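Local coordinates for protein endoglucanase (Thermotoga maritima, PDB 1VHO) that probably acts as an aminopeptidase of the M42 family, using two divalent metal ions per subunit to cleave peptides, despite its endoglucanase name, at residues L10-S15 against A159-G164; I59-F64 against P193-V198; S76-Q81 against V138-C143; V101-K106 against R145-G150; K188-P193 against L327-V332. All blocks are in the same frame, centred on the assembly; numbering follows the deposited sequence.

Contact 1 (L10-S15 against A159-G164); sequences LLMELS and AFETNG
Met12, present as selenomethionine, reaches out of helix 7-16 and touches three successive residues, Ala159, Phe160 and Glu161. Its CG rests on the methyl group of Ala159, 3.7 Å from CB. Beyond that, the selenium lies beside the backbone of Phe160, with SE 3.9 Å from CA of Phe160, and also meets the CG methylene of Glu161, Met12 SE to Glu161 CG 3.6 Å. A bend at the last torsion (chi3 -72°) then turns the terminal methyl to the carboxylate end of Glu161, where Met12 CE approaches Glu161 CD to 3.4 Å. The two side chains cross at about a right angle. One turn further along the helix, Ser15 gives Ala159 a second neighbour, with Ser15 OG 3.9 Å from Ala159 CB.

Polar bonds to other parts of the chain position these groups. The Ser15 hydroxyl is hydrogen-bonded to the carbonyl of Lys169, and the backbone N of Ala159 is held by Asn16 OD1 at the end of the helix. Phe160 pairs through its backbone with Val167 of strand 165-168, while Met12 and Glu161 both touch Val166 of that strand. The helix is thereby joined to the outer strand of a small three-stranded antiparallel sheet. Ser15 lies about 9 Å, side chain to side chain, from Asp172, a predicted metal ligand. Between the two segments the chemistry is dispersion: a polarisable selenium and two methyl groups fit against aliphatic carbon, backbone and the Glu161 carboxylate, so van der Waals fit rather than directed bonding probably sets the spacing here.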
# COMPACT_ATOMS: atom_id res chain seq x y z
N LEU A 10 -3.74 -2.78 -13.56
CA LEU A 10 -4.24 -3.04 -12.21
C LEU A 10 -3.59 -2.05 -11.23
O LEU A 10 -4.24 -1.55 -10.32
CB LEU A 10 -3.89 -4.47 -11.76
CG LEU A 10 -4.10 -4.83 -10.28
CD1 LEU A 10 -5.55 -4.80 -9.87
CD2 LEU A 10 -3.53 -6.26 -10.05
N LEU A 11 -2.27 -1.88 -11.37
CA LEU A 11 -1.54 -0.94 -10.52
C LEU A 11 -2.04 0.49 -10.75
O LEU A 11 -2.18 1.19 -9.72
CB LEU A 11 -0.04 -1.05 -10.81
CG LEU A 11 0.60 -2.37 -10.33
CD1 LEU A 11 2.03 -2.48 -10.88
CD2 LEU A 11 0.61 -2.44 -8.80
N MSE A 12 -2.25 0.93 -11.96
CA MSE A 12 -2.78 2.30 -12.16
C MSE A 12 -4.15 2.48 -11.54
O MSE A 12 -4.44 3.49 -10.83
CB MSE A 12 -2.81 2.60 -13.68
CG MSE A 12 -1.40 2.87 -14.20
SE MSE A 12 -1.53 3.49 -16.02
CE MSE A 12 -2.04 1.88 -16.86
N GLU A 13 -5.02 1.45 -11.65
CA GLU A 13 -6.36 1.57 -11.08
C GLU A 13 -6.28 1.61 -9.55
O GLU A 13 -7.00 2.42 -8.96
CB GLU A 13 -7.31 0.44 -11.53
CG GLU A 13 -7.58 0.50 -13.02
CD GLU A 13 -8.69 -0.44 -13.49
OE1 GLU A 13 -9.18 -1.33 -12.79
OE2 GLU A 13 -9.09 -0.28 -14.65
N LEU A 14 -5.37 0.83 -8.96
CA LEU A 14 -5.26 0.80 -7.48
C LEU A 14 -4.70 2.14 -6.99
O LEU A 14 -5.18 2.68 -6.01
CB LEU A 14 -4.36 -0.35 -7.02
CG LEU A 14 -5.01 -1.77 -7.07
CD1 LEU A 14 -3.92 -2.84 -6.91
CD2 LEU A 14 -6.05 -1.85 -5.97
N SER A 15 -3.73 2.66 -7.74
CA SER A 15 -3.14 3.97 -7.38
C SER A 15 -4.17 5.10 -7.45
O SER A 15 -4.21 5.96 -6.55
CB SER A 15 -2.00 4.21 -8.37
OG SER A 15 -1.53 5.55 -8.21
N ALA A 159 -2.46 8.13 -12.36
CA ALA A 159 -1.32 7.27 -12.64
C ALA A 159 -1.01 7.17 -14.14
O ALA A 159 -1.93 7.28 -14.97
CB ALA A 159 -1.61 5.86 -12.10
N PHE A 160 0.25 6.90 -14.47
CA PHE A 160 0.62 6.77 -15.88
C PHE A 160 1.71 5.71 -16.03
O PHE A 160 2.33 5.22 -15.08
CB PHE A 160 1.12 8.08 -16.48
CG PHE A 160 2.34 8.74 -15.90
CD1 PHE A 160 3.61 8.40 -16.34
CD2 PHE A 160 2.25 9.67 -14.90
CE1 PHE A 160 4.75 8.99 -15.79
CE2 PHE A 160 3.36 10.29 -14.35
CZ PHE A 160 4.63 9.93 -14.81
N GLU A 161 1.89 5.29 -17.28
CA GLU A 161 2.94 4.34 -17.60
C GLU A 161 4.00 5.09 -18.42
O GLU A 161 3.69 6.01 -19.20
CB GLU A 161 2.37 3.20 -18.46
CG GLU A 161 1.50 2.26 -17.64
CD GLU A 161 0.87 1.15 -18.44
OE1 GLU A 161 0.22 1.47 -19.48
OE2 GLU A 161 0.93 -0.03 -18.01
N THR A 162 5.25 4.80 -18.12
CA THR A 162 6.36 5.38 -18.85
C THR A 162 7.47 4.33 -18.93
O THR A 162 7.78 3.75 -17.91
CB THR A 162 6.89 6.68 -18.26
OG1 THR A 162 8.06 7.08 -19.04
CG2 THR A 162 7.34 6.48 -16.80
N ASN A 163 7.92 3.97 -20.14
CA ASN A 163 9.02 3.01 -20.30
C ASN A 163 8.91 1.73 -19.49
O ASN A 163 9.90 1.30 -18.87
CB ASN A 163 10.31 3.73 -19.87
CG ASN A 163 10.77 4.76 -20.87
OD1 ASN A 163 11.51 5.68 -20.50
ND2 ASN A 163 10.40 4.61 -22.13
N GLY A 164 7.78 1.08 -19.48
CA GLY A 164 7.54 -0.15 -18.75
C GLY A 164 7.29 0.09 -17.24
O GLY A 164 7.34 -0.92 -16.51

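Contact 2 (I59-F64 against P193-V198); sequences IGKLAF and PWDVYV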
# COMPACT_ATOMS: atom_id res chain seq x y z
N ILE A 59 -2.67 -28.61 4.44
CA ILE A 59 -1.45 -28.96 5.15
C ILE A 59 -1.03 -27.90 6.15
O ILE A 59 -0.14 -28.14 6.96
CB ILE A 59 -0.23 -29.29 4.28
CG1 ILE A 59 0.28 -28.07 3.50
CG2 ILE A 59 -0.53 -30.44 3.33
CD1 ILE A 59 1.70 -28.24 2.99
N GLY A 60 -1.63 -26.72 6.11
CA GLY A 60 -1.24 -25.66 7.05
C GLY A 60 -1.86 -24.36 6.49
O GLY A 60 -2.47 -24.40 5.41
N LYS A 61 -1.59 -23.27 7.18
CA LYS A 61 -2.12 -21.97 6.82
C LYS A 61 -0.98 -20.96 6.62
O LYS A 61 -0.14 -20.76 7.48
CB LYS A 61 -3.04 -21.46 7.94
CG LYS A 61 -4.16 -22.42 8.32
CD LYS A 61 -4.88 -21.91 9.57
CE LYS A 61 -6.15 -22.72 9.85
NZ LYS A 61 -6.92 -22.92 8.58
N LEU A 62 -1.01 -20.35 5.45
CA LEU A 62 -0.02 -19.34 5.04
C LEU A 62 -0.79 -18.02 4.93
O LEU A 62 -1.85 -18.02 4.28
CB LEU A 62 0.44 -19.78 3.66
CG LEU A 62 1.48 -19.03 2.86
CD1 LEU A 62 2.72 -18.68 3.68
CD2 LEU A 62 1.88 -19.88 1.64
N ALA A 63 -0.29 -16.96 5.51
CA ALA A 63 -0.94 -15.66 5.44
C ALA A 63 -0.02 -14.65 4.77
O ALA A 63 1.18 -14.57 5.11
CB ALA A 63 -1.32 -15.17 6.84
N PHE A 64 -0.56 -13.86 3.88
CA PHE A 64 0.17 -12.82 3.14
C PHE A 64 -0.50 -11.49 3.56
O PHE A 64 -1.74 -11.46 3.56
CB PHE A 64 0.11 -12.99 1.64
CG PHE A 64 0.67 -14.28 1.09
CD1 PHE A 64 1.82 -14.84 1.62
CD2 PHE A 64 0.02 -14.94 0.07
CE1 PHE A 64 2.30 -16.05 1.12
CE2 PHE A 64 0.52 -16.12 -0.46
CZ PHE A 64 1.67 -16.68 0.07
N PRO A 193 -1.14 -27.18 -1.83
CA PRO A 193 -1.36 -27.81 -0.56
C PRO A 193 -1.70 -26.88 0.58
O PRO A 193 -2.46 -27.21 1.49
CB PRO A 193 -0.03 -28.53 -0.25
CG PRO A 193 0.70 -28.58 -1.55
CD PRO A 193 0.27 -27.34 -2.29
N TRP A 194 -1.13 -25.67 0.58
CA TRP A 194 -1.40 -24.75 1.69
C TRP A 194 -2.74 -24.02 1.55
O TRP A 194 -3.18 -23.73 0.44
CB TRP A 194 -0.28 -23.68 1.68
CG TRP A 194 1.04 -24.18 2.15
CD1 TRP A 194 2.03 -24.78 1.40
CD2 TRP A 194 1.52 -24.16 3.49
NE1 TRP A 194 3.09 -25.11 2.19
CE2 TRP A 194 2.80 -24.76 3.49
CE3 TRP A 194 1.00 -23.70 4.69
CZ2 TRP A 194 3.55 -24.89 4.65
CZ3 TRP A 194 1.74 -23.84 5.85
CH2 TRP A 194 3.02 -24.43 5.82
N ASP A 195 -3.36 -23.73 2.68
CA ASP A 195 -4.58 -22.92 2.70
C ASP A 195 -4.01 -21.48 2.71
O ASP A 195 -3.06 -21.24 3.48
CB ASP A 195 -5.42 -23.18 3.93
CG ASP A 195 -6.11 -24.56 3.83
OD1 ASP A 195 -6.20 -25.15 2.75
OD2 ASP A 195 -6.55 -25.01 4.90
N VAL A 196 -4.53 -20.59 1.89
CA VAL A 196 -3.94 -19.25 1.82
C VAL A 196 -4.88 -18.17 2.30
O VAL A 196 -6.06 -18.15 1.88
CB VAL A 196 -3.53 -18.97 0.36
CG1 VAL A 196 -3.05 -17.53 0.17
CG2 VAL A 196 -2.41 -19.94 -0.06
N TYR A 197 -4.37 -17.26 3.12
CA TYR A 197 -5.16 -16.16 3.63
C TYR A 197 -4.44 -14.87 3.18
O TYR A 197 -3.27 -14.70 3.48
CB TYR A 197 -5.28 -16.14 5.14
CG TYR A 197 -6.03 -17.35 5.68
CD1 TYR A 197 -5.37 -18.58 5.77
CD2 TYR A 197 -7.37 -17.27 6.03
CE1 TYR A 197 -6.03 -19.70 6.23
CE2 TYR A 197 -8.03 -18.40 6.50
CZ TYR A 197 -7.36 -19.58 6.63
OH TYR A 197 -7.98 -20.72 7.11
N VAL A 198 -5.17 -14.05 2.42
CA VAL A 198 -4.56 -12.81 1.88
C VAL A 198 -5.21 -11.65 2.57
O VAL A 198 -6.43 -11.43 2.43
CB VAL A 198 -4.71 -12.83 0.36
CG1 VAL A 198 -4.06 -11.61 -0.23
CG2 VAL A 198 -4.05 -14.09 -0.24
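Ile59 lays its CD1 methyl over one face of the Trp194 indole, a CH-pi contact 3.7 Å from the centroid of the five-membered ring and 18° off its normal. With CG1 between the backbone N and the carbonyl carbon (chi1 67°), Ile59 crosses the indole at about a right angle and runs side by side with Pro193. The benzo side of the indole meets backbone, CE3 of Trp194 standing 3.4 Å from C of Gly60, which has no side chain. Trp194 NE1 is hydrogen-bonded to Leu334 O. Replacing the indole by an alanine here is likely to open a gap under Ile59 and beside Gly60 and to leave the Leu334 carbonyl without this donor.

Lys61 shares a face of the sheet with Tyr197 and bends at its end to donate from NZ to Tyr197 OH at 2.9 Å, its methylenes passing CE1. The same tyrosine ring turns an edge to Leu62 O. On the face with Leu62, which packs against helices 317-333 and 171-187, the Phe64 ring meets Val196, CE2 to CG1 3.9 Å. Between the faces runs a regular parallel ladder: Asp195 N to Gly60 O, Leu62 N to Asp195 O, Tyr197 N to Leu62 O and Phe64 N to Tyr197 O. These are neighbouring parallel strands of the mixed central sheet of an alpha/beta metallopeptidase domain, and strand 61-67 ends at His67, a predicted zinc ligand.

Contact 3 (S76-Q81 against V138-C143); sequences SKVEGQ and VDLSLC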
# COMPACT_ATOMS: atom_id res chain seq x y z
N SER A 76 -8.95 21.50 8.96
CA SER A 76 -9.11 21.68 10.41
C SER A 76 -9.61 23.07 10.76
O SER A 76 -10.13 23.27 11.85
CB SER A 76 -7.75 21.45 11.07
OG SER A 76 -6.82 22.32 10.46
N LYS A 77 -9.46 24.02 9.85
CA LYS A 77 -9.85 25.39 10.15
C LYS A 77 -10.11 26.17 8.88
O LYS A 77 -9.39 25.98 7.89
CB LYS A 77 -8.66 26.00 10.91
CG LYS A 77 -8.79 27.45 11.30
CD LYS A 77 -7.66 27.88 12.25
CE LYS A 77 -6.32 27.76 11.56
NZ LYS A 77 -5.28 28.66 12.14
N VAL A 78 -11.20 26.94 8.90
CA VAL A 78 -11.53 27.78 7.76
C VAL A 78 -11.51 29.24 8.25
O VAL A 78 -12.43 29.61 8.97
CB VAL A 78 -12.86 27.43 7.12
CG1 VAL A 78 -13.35 28.53 6.17
CG2 VAL A 78 -12.76 26.12 6.34
N GLU A 79 -10.40 29.96 8.02
CA GLU A 79 -10.34 31.36 8.46
C GLU A 79 -10.09 32.30 7.30
O GLU A 79 -9.07 32.24 6.59
CB GLU A 79 -9.37 31.61 9.59
CG GLU A 79 -7.91 31.33 9.37
CD GLU A 79 -7.17 31.00 10.66
OE1 GLU A 79 -6.00 30.56 10.59
OE2 GLU A 79 -7.75 31.18 11.75
N GLY A 80 -11.02 33.24 7.14
CA GLY A 80 -10.90 34.20 6.02
C GLY A 80 -10.94 33.38 4.73
O GLY A 80 -11.72 32.44 4.61
N GLN A 81 -10.06 33.70 3.77
CA GLN A 81 -10.07 32.91 2.54
C GLN A 81 -9.15 31.71 2.62
O GLN A 81 -8.99 31.01 1.60
CB GLN A 81 -9.71 33.80 1.34
CG GLN A 81 -8.29 34.26 1.33
CD GLN A 81 -7.98 35.30 0.27
OE1 GLN A 81 -7.89 36.47 0.63
NE2 GLN A 81 -7.71 34.94 -0.99
N VAL A 138 -5.02 25.89 1.62
CA VAL A 138 -5.52 26.09 0.25
C VAL A 138 -6.28 27.42 0.29
O VAL A 138 -6.77 27.76 1.39
CB VAL A 138 -6.36 24.98 -0.34
CG1 VAL A 138 -5.45 23.75 -0.56
CG2 VAL A 138 -7.59 24.62 0.47
N ASP A 139 -6.22 28.17 -0.79
CA ASP A 139 -6.89 29.47 -0.91
C ASP A 139 -8.32 29.21 -1.39
O ASP A 139 -8.52 28.82 -2.55
CB ASP A 139 -6.10 30.36 -1.87
CG ASP A 139 -6.60 31.80 -1.96
OD1 ASP A 139 -7.81 32.03 -1.79
OD2 ASP A 139 -5.75 32.67 -2.26
N LEU A 140 -9.29 29.35 -0.52
CA LEU A 140 -10.71 29.12 -0.77
C LEU A 140 -11.34 29.97 -1.84
O LEU A 140 -12.34 29.55 -2.46
CB LEU A 140 -11.50 29.30 0.53
CG LEU A 140 -11.78 28.09 1.40
CD1 LEU A 140 -10.81 26.94 1.18
CD2 LEU A 140 -11.80 28.51 2.87
N SER A 141 -10.75 31.12 -2.18
CA SER A 141 -11.31 31.96 -3.23
C SER A 141 -11.15 31.28 -4.58
O SER A 141 -11.73 31.74 -5.56
CB SER A 141 -10.67 33.35 -3.22
OG SER A 141 -9.34 33.24 -3.64
N LEU A 142 -10.31 30.25 -4.68
CA LEU A 142 -10.09 29.48 -5.88
C LEU A 142 -11.05 28.30 -6.02
O LEU A 142 -11.04 27.66 -7.08
CB LEU A 142 -8.65 28.94 -5.96
CG LEU A 142 -7.56 30.01 -6.11
CD1 LEU A 142 -6.17 29.45 -5.98
CD2 LEU A 142 -7.71 30.79 -7.41
N CYS A 143 -11.85 27.98 -5.02
CA CYS A 143 -12.75 26.84 -5.18
C CYS A 143 -14.09 27.23 -5.81
O CYS A 143 -14.56 28.34 -5.68
CB CYS A 143 -13.08 26.10 -3.88
SG CYS A 143 -11.81 25.97 -2.67
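An Asx turn at Asp139, where strand 137-139 gives way to a 3-10 turn, meets Gln81 at the bend of the beta hairpin formed by strands 73-79 and 82-87, at the edge of a six-stranded antiparallel sheet. Asp139 OD1 takes three donors from different directions. Gln81 NE2 approaches OD1 of Asp139 on the syn side at 3.0 Å and nearly straight, 176° at the hydrogen, with OD1 in the plane of the amide. Ser141 N closes the Asx turn from the anti side of Asp139 OD1 at 3.1 Å, and the hydroxyl Ser141 OG donates to the same OD1 from above the carboxylate plane at 2.7 Å. The amide and carboxylate planes stand 69° apart. The backbones join where Leu140 N donates to Gln81 O at 2.7 Å. Beside this bond Leu140 CD2 packs on Val78 CG1 at 3.6 Å, the two side chains crossing at about a right angle. A leucine in place of Asp139 would probably leave the Gln81 amide and both Ser141 donors without their acceptor and deprive the turn of its side-chain brace. Since OD2 also accepts from Ala118 N, the buried carboxylate is gripped at both oxygens, which would favour its charged form.

Contact 4 (V101-K106 against R145-G150); sequences VRIYTK and RGVRVG. Unlike the reference sequence in segment 145-150: Gly146 (reference Asp). With SO4 (sulfate ion), chain E.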
# COMPACT_ATOMS: atom_id res chain seq x y z
N VAL A 101 -4.07 18.66 -4.71
CA VAL A 101 -4.93 17.92 -3.86
C VAL A 101 -6.37 17.96 -4.36
O VAL A 101 -6.73 18.84 -5.14
CB VAL A 101 -4.99 18.35 -2.37
CG1 VAL A 101 -3.67 18.03 -1.68
CG2 VAL A 101 -5.33 19.86 -2.27
N ARG A 102 -7.10 16.90 -4.03
CA ARG A 102 -8.53 16.85 -4.38
C ARG A 102 -9.27 16.66 -3.05
O ARG A 102 -8.88 15.82 -2.25
CB ARG A 102 -8.94 15.84 -5.42
CG ARG A 102 -8.47 14.40 -5.16
CD ARG A 102 -8.63 13.62 -6.48
NE ARG A 102 -8.39 12.18 -6.34
CZ ARG A 102 -7.75 11.46 -7.31
NH1 ARG A 102 -7.29 12.06 -8.42
NH2 ARG A 102 -7.66 10.16 -7.19
N ILE A 103 -10.30 17.49 -2.84
CA ILE A 103 -10.98 17.46 -1.54
C ILE A 103 -12.44 17.05 -1.65
O ILE A 103 -13.17 17.59 -2.50
CB ILE A 103 -10.92 18.90 -0.93
CG1 ILE A 103 -9.51 19.46 -0.98
CG2 ILE A 103 -11.44 18.82 0.53
CD1 ILE A 103 -9.31 20.84 -0.33
N TYR A 104 -12.83 16.07 -0.84
CA TYR A 104 -14.20 15.62 -0.85
C TYR A 104 -15.07 16.59 -0.08
O TYR A 104 -14.83 16.81 1.12
CB TYR A 104 -14.33 14.21 -0.20
CG TYR A 104 -13.73 13.18 -1.18
CD1 TYR A 104 -12.40 12.81 -1.12
CD2 TYR A 104 -14.58 12.62 -2.13
CE1 TYR A 104 -11.88 11.91 -2.04
CE2 TYR A 104 -14.08 11.66 -3.02
CZ TYR A 104 -12.73 11.35 -2.97
OH TYR A 104 -12.24 10.46 -3.91
N THR A 105 -16.06 17.16 -0.73
CA THR A 105 -16.98 18.09 -0.05
C THR A 105 -18.41 17.58 -0.23
O THR A 105 -18.73 16.65 -0.99
CB THR A 105 -16.89 19.52 -0.64
OG1 THR A 105 -17.55 19.58 -1.94
CG2 THR A 105 -15.43 19.93 -0.80
N LYS A 106 -19.34 18.29 0.43
CA LYS A 106 -20.75 17.93 0.27
C LYS A 106 -21.21 18.11 -1.15
O LYS A 106 -22.24 17.52 -1.52
CB LYS A 106 -21.61 18.79 1.22
CG LYS A 106 -21.73 20.25 0.80
CD LYS A 106 -22.09 21.13 1.99
CE LYS A 106 -23.03 22.27 1.71
NZ LYS A 106 -22.93 22.84 0.33
N ARG A 145 -17.19 25.97 -4.93
CA ARG A 145 -18.13 26.17 -3.85
C ARG A 145 -17.39 25.95 -2.53
O ARG A 145 -16.17 25.77 -2.52
CB ARG A 145 -19.34 25.25 -3.91
CG ARG A 145 -19.87 24.80 -5.22
CD ARG A 145 -21.32 24.94 -5.46
NE ARG A 145 -22.25 24.65 -4.38
CZ ARG A 145 -23.44 24.09 -4.62
NH1 ARG A 145 -23.77 23.77 -5.87
NH2 ARG A 145 -24.29 23.84 -3.63
N GLY A 146 -18.13 25.86 -1.43
CA GLY A 146 -17.50 25.66 -0.15
C GLY A 146 -16.60 24.44 -0.03
O GLY A 146 -16.31 23.60 -0.87
N VAL A 147 -15.94 24.43 1.10
CA VAL A 147 -15.06 23.44 1.67
C VAL A 147 -15.38 23.62 3.17
O VAL A 147 -15.73 24.78 3.50
CB VAL A 147 -13.60 23.60 1.31
CG1 VAL A 147 -12.66 23.06 2.37
CG2 VAL A 147 -13.26 22.89 -0.01
N ARG A 148 -15.50 22.58 3.96
CA ARG A 148 -15.84 22.76 5.36
C ARG A 148 -14.87 22.01 6.27
O ARG A 148 -14.23 21.05 5.87
CB ARG A 148 -17.22 22.18 5.68
CG ARG A 148 -18.43 22.85 5.07
CD ARG A 148 -19.39 21.80 4.53
NE ARG A 148 -19.85 20.83 5.51
CZ ARG A 148 -19.88 19.51 5.36
NH1 ARG A 148 -19.44 18.91 4.26
NH2 ARG A 148 -20.36 18.72 6.33
N VAL A 149 -14.89 22.43 7.54
CA VAL A 149 -14.08 21.75 8.54
C VAL A 149 -14.50 20.29 8.49
O VAL A 149 -15.71 20.05 8.41
CB VAL A 149 -14.28 22.38 9.93
CG1 VAL A 149 -13.77 21.46 11.03
CG2 VAL A 149 -13.49 23.71 9.99
N GLY A 150 -13.56 19.34 8.46
CA GLY A 150 -13.99 17.93 8.39
C GLY A 150 -13.88 17.35 6.98
O GLY A 150 -13.87 16.11 6.86
S SO4 E . -21.87 25.56 -0.65
O1 SO4 E . -21.22 24.85 -1.80
O2 SO4 E . -21.35 24.99 0.64
O3 SO4 E . -21.55 27.02 -0.74
O4 SO4 E . -23.35 25.36 -0.74
O HOH W 1 -17.62 22.18 -2.62
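This is a partly buried crossing of a loop over the end of a strand: residues 145-150 pass over strand 100-105 at 94°, and Thr105 meets Val147 at the middle of the crossing. Their methyls touch, Thr105 CG2 to Val147 CG2 3.8 Å, and Ile103 CD1 stands behind them. A water donates to both segments, to Thr105 OG1 at 2.7 Å and to Gly146 O at 2.6 Å. The Thr105 side-chain torsion (chi1 75°) turns OG1 to this water and to Gly108 O and Asn107 N of the following turn, while CG2 is left to meet Val147. Strand 100-105 belongs to the six-stranded antiparallel sheet of the smaller domain, a domain that in related M42 peptidases takes part in oligomer assembly; the loop leads into strand 152-155 of the same sheet.

Farther out, Arg148 lies across Lys106, its NH1 3.7 Å from Lys106 CB. Lys106 and Arg145 gather round a sulfate ion, probably from the crystallisation liquor. Arg145 turns an edge of its guanidinium to it: NE donates to sulfate O1, an oxygen whose position is less certain, and NH2 makes a weak bond to O4 at 3.4 Å. Lys106 NZ is modelled too close to the sulfur for its bonding to be read. Gly146, an aspartate in the reference sequence, also offers its N to O1.

Contact 5 (K188-P193 against L327-V332); sequences KRYDHP and LSLVAV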
# COMPACT_ATOMS: atom_id res chain seq x y z
N LYS A 188 -5.01 -20.03 -8.99
CA LYS A 188 -6.04 -20.77 -9.72
C LYS A 188 -5.50 -21.88 -10.58
O LYS A 188 -6.21 -22.89 -10.84
CB LYS A 188 -6.81 -19.74 -10.60
CG LYS A 188 -7.76 -18.98 -9.64
CD LYS A 188 -8.89 -19.95 -9.33
CE LYS A 188 -9.75 -19.61 -8.14
NZ LYS A 188 -11.17 -20.00 -8.54
N ARG A 189 -4.25 -21.84 -11.00
CA ARG A 189 -3.65 -22.85 -11.85
C ARG A 189 -3.16 -24.09 -11.11
O ARG A 189 -2.75 -25.07 -11.73
CB ARG A 189 -2.38 -22.22 -12.49
N TYR A 190 -3.09 -24.01 -9.78
CA TYR A 190 -2.54 -25.10 -9.02
C TYR A 190 -3.44 -25.70 -7.96
O TYR A 190 -4.26 -25.04 -7.35
CB TYR A 190 -1.30 -24.61 -8.24
CG TYR A 190 -0.16 -24.05 -9.05
CD1 TYR A 190 0.77 -24.87 -9.66
CD2 TYR A 190 0.01 -22.67 -9.15
CE1 TYR A 190 1.84 -24.35 -10.38
CE2 TYR A 190 1.07 -22.14 -9.87
CZ TYR A 190 1.97 -22.98 -10.48
OH TYR A 190 3.02 -22.45 -11.20
N ASP A 191 -3.11 -26.97 -7.69
CA ASP A 191 -3.75 -27.72 -6.61
C ASP A 191 -2.80 -27.59 -5.42
O ASP A 191 -2.27 -28.57 -4.89
CB ASP A 191 -3.92 -29.20 -6.97
CG ASP A 191 -4.65 -30.01 -5.92
OD1 ASP A 191 -5.48 -29.42 -5.18
OD2 ASP A 191 -4.41 -31.24 -5.82
N HIS A 192 -2.60 -26.35 -4.98
CA HIS A 192 -1.71 -26.02 -3.89
C HIS A 192 -2.11 -26.60 -2.56
O HIS A 192 -3.26 -26.51 -2.12
CB HIS A 192 -1.62 -24.49 -3.80
CG HIS A 192 -2.92 -23.76 -3.58
ND1 HIS A 192 -3.41 -23.43 -2.36
CD2 HIS A 192 -3.74 -23.17 -4.49
CE1 HIS A 192 -4.53 -22.73 -2.49
NE2 HIS A 192 -4.73 -22.55 -3.78
N PRO A 193 -1.14 -27.18 -1.83
CA PRO A 193 -1.36 -27.81 -0.56
C PRO A 193 -1.70 -26.88 0.58
O PRO A 193 -2.46 -27.21 1.49
CB PRO A 193 -0.03 -28.53 -0.25
CG PRO A 193 0.70 -28.58 -1.55
CD PRO A 193 0.27 -27.34 -2.29
N LEU A 327 5.17 -15.99 -4.68
CA LEU A 327 4.30 -16.28 -3.55
C LEU A 327 3.32 -17.44 -3.89
O LEU A 327 3.04 -18.27 -3.02
CB LEU A 327 3.43 -15.09 -3.07
CG LEU A 327 4.20 -13.87 -2.52
CD1 LEU A 327 3.21 -12.81 -1.99
CD2 LEU A 327 5.14 -14.28 -1.42
N SER A 328 2.84 -17.46 -5.12
CA SER A 328 1.96 -18.57 -5.54
C SER A 328 2.80 -19.87 -5.47
O SER A 328 2.27 -20.90 -5.01
CB SER A 328 1.35 -18.36 -6.90
OG SER A 328 2.27 -18.43 -8.01
N LEU A 329 4.04 -19.88 -5.87
CA LEU A 329 4.92 -21.06 -5.81
C LEU A 329 5.22 -21.46 -4.39
O LEU A 329 5.35 -22.66 -4.07
CB LEU A 329 6.18 -20.85 -6.65
CG LEU A 329 5.90 -20.77 -8.15
CD1 LEU A 329 7.06 -20.16 -8.93
CD2 LEU A 329 5.58 -22.17 -8.70
N VAL A 330 5.28 -20.50 -3.46
CA VAL A 330 5.50 -20.82 -2.04
C VAL A 330 4.31 -21.61 -1.56
O VAL A 330 4.43 -22.65 -0.88
CB VAL A 330 5.72 -19.55 -1.18
CG1 VAL A 330 5.65 -19.83 0.30
CG2 VAL A 330 7.10 -18.94 -1.52
N ALA A 331 3.08 -21.18 -1.94
CA ALA A 331 1.90 -21.92 -1.54
C ALA A 331 1.89 -23.32 -2.14
O ALA A 331 1.21 -24.20 -1.59
CB ALA A 331 0.61 -21.16 -1.93
N VAL A 332 2.57 -23.57 -3.24
CA VAL A 332 2.60 -24.89 -3.86
C VAL A 332 3.70 -25.79 -3.34
O VAL A 332 3.46 -26.96 -2.96
CB VAL A 332 2.77 -24.76 -5.38
CG1 VAL A 332 2.89 -26.15 -6.06
CG2 VAL A 332 1.61 -24.00 -6.01
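The irregular chain of residues 188-193 comes nearest to helix 317-333 at His192 and Val332, whose CA atoms are 4.5 Å apart, His192 being the last residue of an inverse gamma turn centred on Asp191. Tyr190 lays its ring against the helix. Val332 CG2 sits over one face, 3.9 Å from the ring centroid and 24° off the normal, a CH-pi contact shifted toward the CG end, where Val332 CG2 comes within 3.5 Å of Tyr190 CG. With Val332 CG2 anti to its carbonyl carbon, this methyl and not CG1 makes the touch, and the two side chains cross at about a right angle. CB of Arg189 lies over the opposite face. At the far end of the ring, Tyr190 OH reaches Leu329 CD2 at 3.6 Å, one turn back along the helix.

The segment connects helix 171-187 to strand 195-201 of the central sheet, while helix 317-333, the last of the chain, packs over that sheet; the contact therefore joins a helix-to-strand connection to the end of a covering helix in the alpha/beta domain. His192 touches the helix through CB alone, 3.6 Å from Ala331 O. Its imidazole leads away from the helix (chi1 59°) and is fixed by Trp194 O at ND1 and by Lys54 NZ at NE2. Pro193 brings its CD to the carbonyls of the last turns, 3.3 Å from Val332 O and 3.4 Å from Ala331 O.

In the fold
Four of the five contacts fall toward the two ends of an elongated chain, with contact 1 between them. Contacts 2 and 5, with centres 10 Å apart, share Pro193 and touch where Leu62, Val196 and Trp194 meet Ala331, so the central sheet and its covering helix 317-333 form one packed unit. Contacts 3 and 4, also with centres 10 Å apart, meet the same antiparallel sheet and interlock along the sequence. Some 50 Å separates the centres of contacts 2 and 3. Residues 76-150 lie in sequence between strands 61-67 and 195-201, so the smaller domain is an insertion into the larger, predicted metal-binding one, and contact 1 joins residues that precede and follow the insertion in sequence.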